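Local coordinates for CELL WALL surface anchor family protein (Streptococcus pneumoniae, PDB 2WW8) that serves as the adhesin of the pneumococcal pilus, probably attaching the bacterium to host cells through an integrin-like domain, at residues I279-E284 against T314-Y319; T98-E103 against T114-V119; T156-I161 against I715-D720; E217-S222 against I586-K591. All coordinates share one frame; numbering follows the deposited sequence.

Contact 1 (I279-E284 against T314-Y319); sequences IFDGTE and TNTKDY
Thr316 and Gly282 meet where the loop 279-284 folds over the end of strand 311-315, mostly through hydrogen bonds. The hydroxyl oxygen of Thr316 sits between its own backbone N and carbonyl carbon (chi1 57°), which turns it to the opposing loop, where it accepts from two successive amides: Gly282 N lies 3.1 Å from Thr316 OG1, and Asp281 N makes a longer bond to the same oxygen. Asn315 reaches across to the loop with its amide: ND2 is 2.9 Å from Gly282 O, nearly straight at 165°, with the acceptor in the amide plane and the donor in the carbonyl plane. Backbone bonds flank this pair, Thr316 N to Thr283 O at 3.1 Å and Tyr319 N to Phe280 O at 3.0 Å. One water donates to both Glu284 OE1 and Asn315 OD1, linking the two side chains.

Within the loop, Asp281 OD1 accepts from Thr283 N at 3.0 Å, an Asx turn, and also from Thr283 OG1 on its syn lone pair. Asp318 makes a salt bridge with Lys337.

Apolar packing centres on Phe280. Phe280 and Tyr319 run alongside each other, with CD2 of Phe280 4.1 Å from CD2 of Tyr319 at the tyrosine edge; Phe280 CD1 rests 3.8 Å from Thr316 CB.

Phe280 centres an inverse gamma turn, and its side chain, like that of Tyr319, touches Asn233, next to the magnesium ligand Ser234. The magnesium ion is about 10 Å from the Phe280 side chain, placing these loops beside a site consistent with the metal-ion-dependent adhesion site of integrin I-type domains.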
# COMPACT_ATOMS: atom_id res chain seq x y z
N ILE A 279 -16.74 -38.38 15.75
CA ILE A 279 -15.94 -37.18 15.66
C ILE A 279 -15.07 -37.27 14.39
O ILE A 279 -14.35 -38.24 14.20
CB ILE A 279 -15.00 -36.99 16.89
CG1 ILE A 279 -15.78 -37.05 18.21
CG2 ILE A 279 -14.11 -35.75 16.64
CD1 ILE A 279 -16.93 -36.09 18.18
N PHE A 280 -15.13 -36.26 13.52
CA PHE A 280 -14.40 -36.32 12.28
C PHE A 280 -12.95 -35.84 12.50
O PHE A 280 -12.64 -34.67 12.40
CB PHE A 280 -15.13 -35.47 11.19
CG PHE A 280 -16.29 -36.16 10.57
CD1 PHE A 280 -16.65 -37.47 10.98
CD2 PHE A 280 -17.05 -35.53 9.58
CE1 PHE A 280 -17.68 -38.12 10.35
CE2 PHE A 280 -18.12 -36.19 8.94
CZ PHE A 280 -18.41 -37.51 9.33
N ASP A 281 -12.06 -36.76 12.85
CA ASP A 281 -10.72 -36.45 13.33
C ASP A 281 -9.64 -37.21 12.58
O ASP A 281 -8.46 -37.19 12.97
CB ASP A 281 -10.59 -36.71 14.84
CG ASP A 281 -10.72 -38.21 15.17
OD1 ASP A 281 -10.89 -39.05 14.24
OD2 ASP A 281 -10.64 -38.54 16.36
N GLY A 282 -10.00 -37.89 11.49
CA GLY A 282 -8.98 -38.55 10.69
C GLY A 282 -8.69 -39.99 11.03
O GLY A 282 -8.00 -40.70 10.28
N THR A 283 -9.20 -40.44 12.17
CA THR A 283 -8.92 -41.80 12.65
C THR A 283 -9.81 -42.82 11.97
O THR A 283 -10.88 -42.52 11.43
CB THR A 283 -9.08 -41.97 14.19
OG1 THR A 283 -10.43 -41.61 14.59
CG2 THR A 283 -8.07 -41.04 14.94
N GLU A 284 -9.36 -44.07 12.04
CA GLU A 284 -10.17 -45.16 11.50
C GLU A 284 -11.38 -45.42 12.37
O GLU A 284 -11.25 -45.39 13.58
CB GLU A 284 -9.34 -46.44 11.40
CG GLU A 284 -9.98 -47.45 10.49
CD GLU A 284 -9.05 -48.62 10.21
OE1 GLU A 284 -8.30 -48.60 9.22
OE2 GLU A 284 -9.02 -49.55 11.02
N THR A 314 -13.58 -47.01 7.69
CA THR A 314 -12.68 -46.13 6.92
C THR A 314 -12.06 -45.08 7.84
O THR A 314 -12.51 -44.99 8.97
CB THR A 314 -13.44 -45.37 5.76
OG1 THR A 314 -12.47 -44.63 4.98
CG2 THR A 314 -14.47 -44.36 6.25
N ASN A 315 -11.10 -44.28 7.38
CA ASN A 315 -10.68 -43.07 8.12
C ASN A 315 -11.68 -41.94 7.83
O ASN A 315 -12.03 -41.67 6.68
CB ASN A 315 -9.26 -42.62 7.71
CG ASN A 315 -8.18 -43.62 8.14
OD1 ASN A 315 -8.15 -44.72 7.60
ND2 ASN A 315 -7.32 -43.27 9.11
N THR A 316 -12.07 -41.21 8.86
CA THR A 316 -12.95 -40.07 8.63
C THR A 316 -12.09 -38.95 8.09
O THR A 316 -10.84 -38.99 8.07
CB THR A 316 -13.68 -39.64 9.96
OG1 THR A 316 -12.64 -39.35 10.92
CG2 THR A 316 -14.51 -40.80 10.52
N LYS A 317 -12.76 -37.92 7.59
CA LYS A 317 -12.00 -36.75 7.23
C LYS A 317 -11.54 -36.09 8.53
O LYS A 317 -12.24 -36.17 9.55
CB LYS A 317 -12.95 -35.74 6.53
CG LYS A 317 -13.36 -36.06 5.08
CD LYS A 317 -12.18 -36.22 4.08
CE LYS A 317 -11.74 -35.05 3.27
NZ LYS A 317 -10.88 -35.32 2.00
N ASP A 318 -10.39 -35.42 8.47
CA ASP A 318 -9.91 -34.73 9.63
C ASP A 318 -10.38 -33.28 9.59
O ASP A 318 -9.69 -32.42 9.04
CB ASP A 318 -8.39 -34.85 9.75
CG ASP A 318 -7.90 -34.25 11.07
OD1 ASP A 318 -8.73 -33.78 11.92
OD2 ASP A 318 -6.65 -34.23 11.22
N TYR A 319 -11.57 -33.04 10.15
CA TYR A 319 -12.08 -31.67 10.21
C TYR A 319 -12.02 -31.17 11.65
O TYR A 319 -12.78 -30.27 11.99
CB TYR A 319 -13.54 -31.71 9.73
CG TYR A 319 -13.70 -31.96 8.21
CD1 TYR A 319 -12.78 -31.42 7.28
CD2 TYR A 319 -14.77 -32.71 7.72
CE1 TYR A 319 -12.95 -31.63 5.87
CE2 TYR A 319 -14.96 -32.92 6.31
CZ TYR A 319 -14.05 -32.35 5.42
OH TYR A 319 -14.23 -32.58 4.07
O HOH W 1 -8.99 -47.16 6.91

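Contact 2 (T98-E103 against T114-V119); sequences TYTLTE and TKQWTV
Trp117, Leu101 and Val119 lose the most surface here, and all three project from the same face of an antiparallel strand pair. Leu101 and Trp117 form a hydrogen-bonded pair: Leu101 N is 2.8 Å from Trp117 O in an almost linear bond (178°), and Trp117 N returns one of 2.9 Å to Leu101 O. With chi1 at -60° and chi2 at -94°, the indole turns its six-membered ring to the partner strand, CE3 lying 3.6 Å from Leu101 CD1 while Leu101 O approaches the ring edge. Lys115 CG lies over one indole face, offset toward the rim.

Val119 continues the apolar row. Its CG2 is 4.2 Å from Leu101 CB, and its CB packs at 4.0 Å against Tyr99 CB; Val119 N bonds to Tyr99 O at 2.8 Å, whereas the return bond from Tyr99 N is bent and weak. Beyond the last direct pair a water joins Glu103 N to Lys115 O.

The strands are the arms of the hairpin 97-105 and 116-121, within a prealbumin-like domain. Strand 66-71 pairs with the outer side of 97-105, strand 127-129 with that of 116-121, and Leu101 also touches Phe91 of strand 88-94, in another sheet.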
# COMPACT_ATOMS: atom_id res chain seq x y z
N THR A 98 25.36 41.27 -2.72
CA THR A 98 25.27 42.04 -3.96
C THR A 98 26.64 42.16 -4.60
O THR A 98 27.63 42.40 -3.91
CB THR A 98 24.67 43.43 -3.67
OG1 THR A 98 23.43 43.22 -2.99
CG2 THR A 98 24.40 44.22 -4.95
N TYR A 99 26.70 41.98 -5.92
CA TYR A 99 27.98 41.94 -6.63
C TYR A 99 27.98 42.85 -7.86
O TYR A 99 26.93 43.07 -8.48
CB TYR A 99 28.32 40.50 -7.05
CG TYR A 99 28.48 39.53 -5.90
CD1 TYR A 99 27.38 39.16 -5.10
CD2 TYR A 99 29.73 38.98 -5.60
CE1 TYR A 99 27.53 38.29 -4.03
CE2 TYR A 99 29.88 38.10 -4.53
CZ TYR A 99 28.78 37.76 -3.75
OH TYR A 99 28.96 36.90 -2.70
N THR A 100 29.16 43.40 -8.19
CA THR A 100 29.40 43.95 -9.52
C THR A 100 30.29 42.98 -10.30
O THR A 100 31.32 42.51 -9.80
CB THR A 100 29.94 45.40 -9.54
OG1 THR A 100 29.11 46.22 -8.70
CG2 THR A 100 29.91 46.00 -10.96
N LEU A 101 29.81 42.68 -11.51
CA LEU A 101 30.48 41.87 -12.53
C LEU A 101 30.99 42.79 -13.64
O LEU A 101 30.23 43.59 -14.22
CB LEU A 101 29.50 40.87 -13.15
CG LEU A 101 29.83 39.54 -13.85
CD1 LEU A 101 29.20 39.54 -15.25
CD2 LEU A 101 31.29 39.10 -13.94
N THR A 102 32.28 42.66 -13.93
CA THR A 102 32.98 43.45 -14.96
C THR A 102 33.82 42.54 -15.85
O THR A 102 34.43 41.55 -15.41
CB THR A 102 33.93 44.52 -14.37
OG1 THR A 102 34.67 43.93 -13.29
CG2 THR A 102 33.18 45.76 -13.87
N GLU A 103 33.84 42.89 -17.13
CA GLU A 103 34.81 42.33 -18.06
C GLU A 103 36.18 43.01 -17.83
O GLU A 103 36.35 44.21 -18.03
CB GLU A 103 34.28 42.48 -19.49
CG GLU A 103 34.92 41.56 -20.51
CD GLU A 103 34.71 42.06 -21.93
OE1 GLU A 103 34.59 43.31 -22.11
OE2 GLU A 103 34.67 41.22 -22.87
N THR A 114 31.49 48.32 -22.25
CA THR A 114 31.34 49.52 -21.42
C THR A 114 30.42 49.27 -20.21
O THR A 114 30.13 50.19 -19.44
CB THR A 114 30.82 50.72 -22.25
OG1 THR A 114 29.90 50.26 -23.25
CG2 THR A 114 31.98 51.48 -22.94
N LYS A 115 29.96 48.03 -20.06
CA LYS A 115 28.86 47.69 -19.15
C LYS A 115 29.33 46.90 -17.93
O LYS A 115 30.15 45.97 -18.02
CB LYS A 115 27.76 46.95 -19.92
CG LYS A 115 26.40 46.82 -19.24
CD LYS A 115 25.49 45.93 -20.10
CE LYS A 115 24.18 45.49 -19.44
NZ LYS A 115 23.28 46.59 -19.00
N GLN A 116 28.79 47.31 -16.79
CA GLN A 116 29.00 46.65 -15.51
C GLN A 116 27.67 46.05 -15.05
O GLN A 116 26.65 46.74 -15.00
CB GLN A 116 29.46 47.69 -14.49
CG GLN A 116 30.90 48.13 -14.59
CD GLN A 116 31.34 48.81 -13.30
OE1 GLN A 116 30.72 49.77 -12.86
NE2 GLN A 116 32.40 48.29 -12.69
N TRP A 117 27.66 44.77 -14.71
CA TRP A 117 26.41 44.12 -14.28
C TRP A 117 26.30 43.95 -12.77
O TRP A 117 27.28 43.65 -12.10
CB TRP A 117 26.27 42.73 -14.91
CG TRP A 117 26.25 42.74 -16.39
CD1 TRP A 117 25.15 42.76 -17.20
CD2 TRP A 117 27.39 42.72 -17.26
NE1 TRP A 117 25.54 42.75 -18.52
CE2 TRP A 117 26.91 42.73 -18.59
CE3 TRP A 117 28.77 42.69 -17.04
CZ2 TRP A 117 27.76 42.72 -19.69
CZ3 TRP A 117 29.62 42.68 -18.15
CH2 TRP A 117 29.11 42.69 -19.46
N THR A 118 25.09 44.12 -12.26
CA THR A 118 24.80 43.82 -10.86
C THR A 118 24.28 42.39 -10.67
O THR A 118 23.42 41.91 -11.41
CB THR A 118 23.83 44.87 -10.27
OG1 THR A 118 24.43 46.16 -10.41
CG2 THR A 118 23.48 44.62 -8.79
N VAL A 119 24.83 41.70 -9.68
CA VAL A 119 24.51 40.30 -9.41
C VAL A 119 24.16 40.13 -7.93
O VAL A 119 25.04 40.14 -7.06
CB VAL A 119 25.67 39.34 -9.82
CG1 VAL A 119 25.39 37.89 -9.39
CG2 VAL A 119 25.97 39.42 -11.31
O HOH W 2 32.43 44.88 -18.54

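Contact 3 (T156-I161 against I715-D720); sequences TPYQII and IPKIRD
Tyr158 and Ile715 touch without any pairing of their strands: the closest CA atoms across the two segments, those of Ile160 and Pro716, are 7.9 Å apart, too far for backbone-to-backbone bonding. Strand 157-162 instead runs beside strand 171-184, and the short strand 717-718 pairs with that same strand, as the backbone bonds of Gln159 with Asn178 and of Lys717 with Leu175 attest.

The gap is bridged by side chains. With chi1 at 50°, the Tyr158 ring stands off its strand and carries OH across the gap, where it accepts a hydrogen bond from Ile715 N. The separation of Ile715 N and Tyr158 OH is 3.1 Å, with an N-H...O angle of 137°, so the bond is distinctly bent. The same hydroxyl lies 3.6 Å from Ile715 CG1, and the two side chains meet at a slant.

Both segments flank strand 171-184 in a beta-rich part of the chain, and segment 715-720 falls in the Ig-like family region of the tip pilin, joined here to a strand more than 550 residues earlier.

Lys717 curls back over its own segment. NZ donates to Ile715 O at 2.8 Å, from above the carbonyl plane, and also makes a salt bridge with Asp693. That course brings Lys717 CE to 4.3 Å from Ile160 CD1, a loose van der Waals approach. Tyr158 also meets the ring of Tyr151, their planes inclined at about 40°.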
# COMPACT_ATOMS: atom_id res chain seq x y z
N THR A 156 11.76 5.84 17.10
CA THR A 156 12.41 4.79 16.32
C THR A 156 12.64 5.21 14.85
O THR A 156 11.82 5.96 14.29
CB THR A 156 11.58 3.49 16.38
OG1 THR A 156 10.30 3.75 15.79
CG2 THR A 156 11.40 2.96 17.82
N PRO A 157 13.76 4.79 14.23
CA PRO A 157 14.07 5.21 12.84
C PRO A 157 13.16 4.56 11.81
O PRO A 157 12.66 3.46 12.02
CB PRO A 157 15.53 4.76 12.62
CG PRO A 157 15.71 3.59 13.61
CD PRO A 157 14.80 3.92 14.81
N TYR A 158 12.87 5.22 10.70
CA TYR A 158 12.23 4.46 9.62
C TYR A 158 13.01 4.80 8.37
O TYR A 158 13.53 5.92 8.33
CB TYR A 158 10.77 4.83 9.45
CG TYR A 158 10.39 6.30 9.33
CD1 TYR A 158 10.07 7.06 10.47
CD2 TYR A 158 10.36 6.94 8.10
CE1 TYR A 158 9.68 8.43 10.35
CE2 TYR A 158 10.02 8.30 7.99
CZ TYR A 158 9.65 9.03 9.11
OH TYR A 158 9.28 10.37 9.00
N GLN A 159 13.05 3.89 7.40
CA GLN A 159 13.78 4.08 6.16
C GLN A 159 13.06 5.00 5.17
O GLN A 159 11.83 5.18 5.23
CB GLN A 159 14.10 2.73 5.51
CG GLN A 159 14.63 1.65 6.48
CD GLN A 159 15.88 2.06 7.26
OE1 GLN A 159 16.92 2.42 6.66
NE2 GLN A 159 15.77 2.02 8.61
N ILE A 160 13.82 5.58 4.25
CA ILE A 160 13.35 6.58 3.31
C ILE A 160 13.86 6.14 1.95
O ILE A 160 15.07 5.93 1.85
CB ILE A 160 14.04 7.95 3.56
CG1 ILE A 160 13.59 8.60 4.86
CG2 ILE A 160 13.80 8.92 2.44
CD1 ILE A 160 12.06 8.55 5.04
N ILE A 161 13.01 6.05 0.93
CA ILE A 161 13.38 5.61 -0.42
C ILE A 161 12.90 6.55 -1.53
O ILE A 161 11.90 7.28 -1.41
CB ILE A 161 12.86 4.22 -0.75
CG1 ILE A 161 11.33 4.23 -0.76
CG2 ILE A 161 13.50 3.21 0.23
CD1 ILE A 161 10.74 2.94 -1.32
N ILE A 715 6.87 10.53 7.12
CA ILE A 715 6.87 11.80 6.35
C ILE A 715 7.74 11.78 5.06
O ILE A 715 8.95 11.59 5.15
CB ILE A 715 7.40 12.99 7.22
CG1 ILE A 715 6.81 12.99 8.63
CG2 ILE A 715 7.05 14.31 6.56
CD1 ILE A 715 5.39 13.42 8.58
N PRO A 716 7.15 12.04 3.87
CA PRO A 716 7.87 12.17 2.60
C PRO A 716 8.64 13.49 2.51
O PRO A 716 8.42 14.41 3.30
CB PRO A 716 6.72 12.25 1.57
CG PRO A 716 5.54 11.55 2.28
CD PRO A 716 5.68 12.14 3.66
N LYS A 717 9.53 13.55 1.51
CA LYS A 717 10.39 14.73 1.32
C LYS A 717 10.42 15.06 -0.16
O LYS A 717 10.36 14.14 -0.98
CB LYS A 717 11.83 14.46 1.74
CG LYS A 717 11.98 14.32 3.25
CD LYS A 717 11.99 12.88 3.69
CE LYS A 717 12.46 12.80 5.15
NZ LYS A 717 11.26 12.81 6.09
N ILE A 718 10.57 16.35 -0.50
CA ILE A 718 10.70 16.72 -1.91
C ILE A 718 11.77 17.80 -1.99
O ILE A 718 12.03 18.52 -1.00
CB ILE A 718 9.37 17.23 -2.52
CG1 ILE A 718 8.86 18.46 -1.76
CG2 ILE A 718 8.33 16.07 -2.54
CD1 ILE A 718 7.67 19.15 -2.39
N ARG A 719 12.42 17.87 -3.16
CA ARG A 719 13.39 18.93 -3.40
C ARG A 719 13.38 19.37 -4.86
O ARG A 719 12.70 18.76 -5.69
CB ARG A 719 14.81 18.45 -3.08
CG ARG A 719 15.20 17.27 -3.97
CD ARG A 719 16.68 17.04 -3.89
NE ARG A 719 17.11 15.86 -4.62
CZ ARG A 719 18.39 15.55 -4.77
NH1 ARG A 719 19.29 16.36 -4.23
NH2 ARG A 719 18.75 14.47 -5.45
N ASP A 720 14.15 20.41 -5.16
CA ASP A 720 14.42 20.81 -6.55
C ASP A 720 15.82 21.43 -6.61
O ASP A 720 16.41 21.67 -5.55
CB ASP A 720 13.39 21.81 -7.11
CG ASP A 720 13.38 21.86 -8.64
OD1 ASP A 720 14.01 21.01 -9.32
OD2 ASP A 720 12.74 22.77 -9.20

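Contact 4 (E217-S222 against I586-K591); sequences EQKDKS and IVTEKK
Glu217 and Thr588 form the backbone core of this contact, an antiparallel hydrogen-bonded pair with CA atoms 5.3 Å apart. Glu217 N donates to Thr588 O at 2.9 Å, and Thr588 N to Glu217 O at 2.8 Å, so the pair is closed by two reciprocal bonds. Glu217 O is also approached by Val587 CA at 3.1 Å in a CA-H...O contact. Past the pair, a water donates to Ile586 O and accepts a weak bond from Lys219 N, carrying the link on where the 217-222 chain turns away.

This is the junction of strand 203-218, which leads into the central parallel sheet through strand 225-232, with strand 587-591, which follows the last helix, 575-583. The chain thus appears to enter and leave the magnesium-binding domain side by side, consistent with its insertion into the beta-rich part of the chain.

Charged groups gather on the face of Glu217. The Glu217 and Lys590 side chains cross at about a right angle, OE2 of Glu217 lying 3.4 Å from Lys590 CD, against the aliphatic chain rather than the ammonium. The salt-bridge partner of Glu217 OE1 is Lys221 NZ, at 2.8 Å and meeting the oxygen almost head-on; Lys590 NZ stays 4.3 Å from Glu217 OE1, near enough to add probable electrostatic attraction.

Aliphatic packing comes from Lys219. Bent at chi2 (-87°), its chain folds across the opposing backbone, placing CE 3.5 Å from Val587 C and against the methyl of Thr588.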
# COMPACT_ATOMS: atom_id res chain seq x y z
N GLU A 217 -14.25 -7.03 24.64
CA GLU A 217 -13.75 -7.11 26.01
C GLU A 217 -14.75 -7.93 26.80
O GLU A 217 -15.97 -7.77 26.64
CB GLU A 217 -13.52 -5.70 26.61
CG GLU A 217 -12.66 -4.77 25.73
CD GLU A 217 -12.50 -3.32 26.23
OE1 GLU A 217 -12.46 -3.13 27.47
OE2 GLU A 217 -12.41 -2.37 25.40
N GLN A 218 -14.25 -8.83 27.64
CA GLN A 218 -15.15 -9.65 28.42
C GLN A 218 -15.68 -8.80 29.56
O GLN A 218 -15.14 -7.77 29.92
CB GLN A 218 -14.54 -10.92 29.01
CG GLN A 218 -13.94 -11.89 28.02
CD GLN A 218 -12.50 -11.56 27.67
OE1 GLN A 218 -11.87 -10.60 28.20
NE2 GLN A 218 -11.96 -12.33 26.75
N LYS A 219 -16.77 -9.28 30.12
CA LYS A 219 -17.31 -8.56 31.28
C LYS A 219 -16.26 -8.43 32.42
O LYS A 219 -16.30 -7.46 33.19
CB LYS A 219 -18.71 -9.08 31.58
CG LYS A 219 -19.45 -9.33 30.20
CD LYS A 219 -20.22 -8.16 29.53
CE LYS A 219 -20.48 -8.46 28.06
NZ LYS A 219 -21.78 -8.03 27.39
N ASP A 220 -15.28 -9.35 32.45
CA ASP A 220 -14.12 -9.27 33.35
C ASP A 220 -12.77 -9.42 32.64
O ASP A 220 -12.41 -10.54 32.27
CB ASP A 220 -14.18 -10.33 34.47
CG ASP A 220 -12.99 -10.19 35.43
OD1 ASP A 220 -11.99 -9.56 35.01
OD2 ASP A 220 -13.04 -10.67 36.60
N LYS A 221 -12.00 -8.33 32.50
CA LYS A 221 -10.82 -8.30 31.61
C LYS A 221 -9.74 -9.34 31.89
O LYS A 221 -9.07 -9.85 30.96
CB LYS A 221 -10.15 -6.92 31.54
CG LYS A 221 -10.88 -5.89 30.68
CD LYS A 221 -12.14 -5.35 31.38
CE LYS A 221 -12.83 -4.25 30.57
NZ LYS A 221 -11.82 -3.22 30.21
N SER A 222 -9.59 -9.65 33.17
CA SER A 222 -8.61 -10.63 33.63
C SER A 222 -9.01 -12.09 33.35
O SER A 222 -8.23 -13.03 33.65
CB SER A 222 -8.31 -10.37 35.11
OG SER A 222 -9.50 -10.64 35.83
N ILE A 586 -21.35 -12.08 25.80
CA ILE A 586 -20.26 -12.31 26.73
C ILE A 586 -19.11 -11.33 26.50
O ILE A 586 -18.22 -11.26 27.35
CB ILE A 586 -19.76 -13.77 26.75
CG1 ILE A 586 -19.24 -14.22 25.40
CG2 ILE A 586 -20.94 -14.65 27.22
CD1 ILE A 586 -18.92 -15.69 25.35
N VAL A 587 -19.15 -10.57 25.41
CA VAL A 587 -18.15 -9.51 25.24
C VAL A 587 -18.89 -8.19 24.94
O VAL A 587 -20.00 -8.23 24.34
CB VAL A 587 -17.10 -9.87 24.12
CG1 VAL A 587 -16.35 -11.16 24.45
CG2 VAL A 587 -17.77 -10.03 22.73
N THR A 588 -18.28 -7.05 25.24
CA THR A 588 -18.71 -5.79 24.59
C THR A 588 -17.73 -5.37 23.48
O THR A 588 -16.53 -5.56 23.57
CB THR A 588 -18.82 -4.61 25.58
OG1 THR A 588 -17.53 -4.04 25.79
CG2 THR A 588 -19.39 -5.02 26.95
N GLU A 589 -18.21 -4.77 22.41
CA GLU A 589 -17.35 -4.49 21.31
C GLU A 589 -17.00 -2.98 21.39
O GLU A 589 -17.88 -2.17 21.71
CB GLU A 589 -18.12 -4.89 20.07
CG GLU A 589 -17.72 -4.18 18.88
CD GLU A 589 -18.53 -4.49 17.63
OE1 GLU A 589 -19.16 -5.57 17.50
OE2 GLU A 589 -18.51 -3.61 16.74
N LYS A 590 -15.74 -2.60 21.14
CA LYS A 590 -15.42 -1.17 21.11
C LYS A 590 -14.49 -0.96 19.94
O LYS A 590 -13.61 -1.79 19.72
CB LYS A 590 -14.69 -0.77 22.40
CG LYS A 590 -15.68 -0.56 23.53
CD LYS A 590 -15.07 -0.33 24.92
CE LYS A 590 -16.24 -0.26 25.94
NZ LYS A 590 -15.83 -0.51 27.37
N LYS A 591 -14.65 0.11 19.18
CA LYS A 591 -13.75 0.42 18.08
C LYS A 591 -12.56 1.19 18.64
O LYS A 591 -12.74 1.92 19.62
CB LYS A 591 -14.52 1.14 16.98
CG LYS A 591 -15.63 0.22 16.51
CD LYS A 591 -16.15 0.71 15.21
CE LYS A 591 -17.30 -0.21 14.81
NZ LYS A 591 -17.73 0.26 13.46
O HOH W 3 -18.06 -12.31 29.72

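The contacts mark successive levels of an elongated chain. Contact 2 closes first, within the N-terminal prealbumin-like domain. Contact 3 then joins residues 156-161 to 715-720 and encloses contact 4, which in turn encloses contact 1. This nesting is consistent with a magnesium-binding domain inserted into a beta-rich part of the chain: contact 4 lies where the chain enters and leaves it, and contact 1 within it, beside the magnesium site. Strands 171-184, 187-196 and 203-218, pairing in turn, link contacts 3 and 4, whose centres are about 40 Å apart. Centres of contacts 1 and 4 lie about 36 Å apart, those of 3 and 2 about 41 Å, and those of 1 and 2, on opposite sides of the chain's centre, about 95 Å.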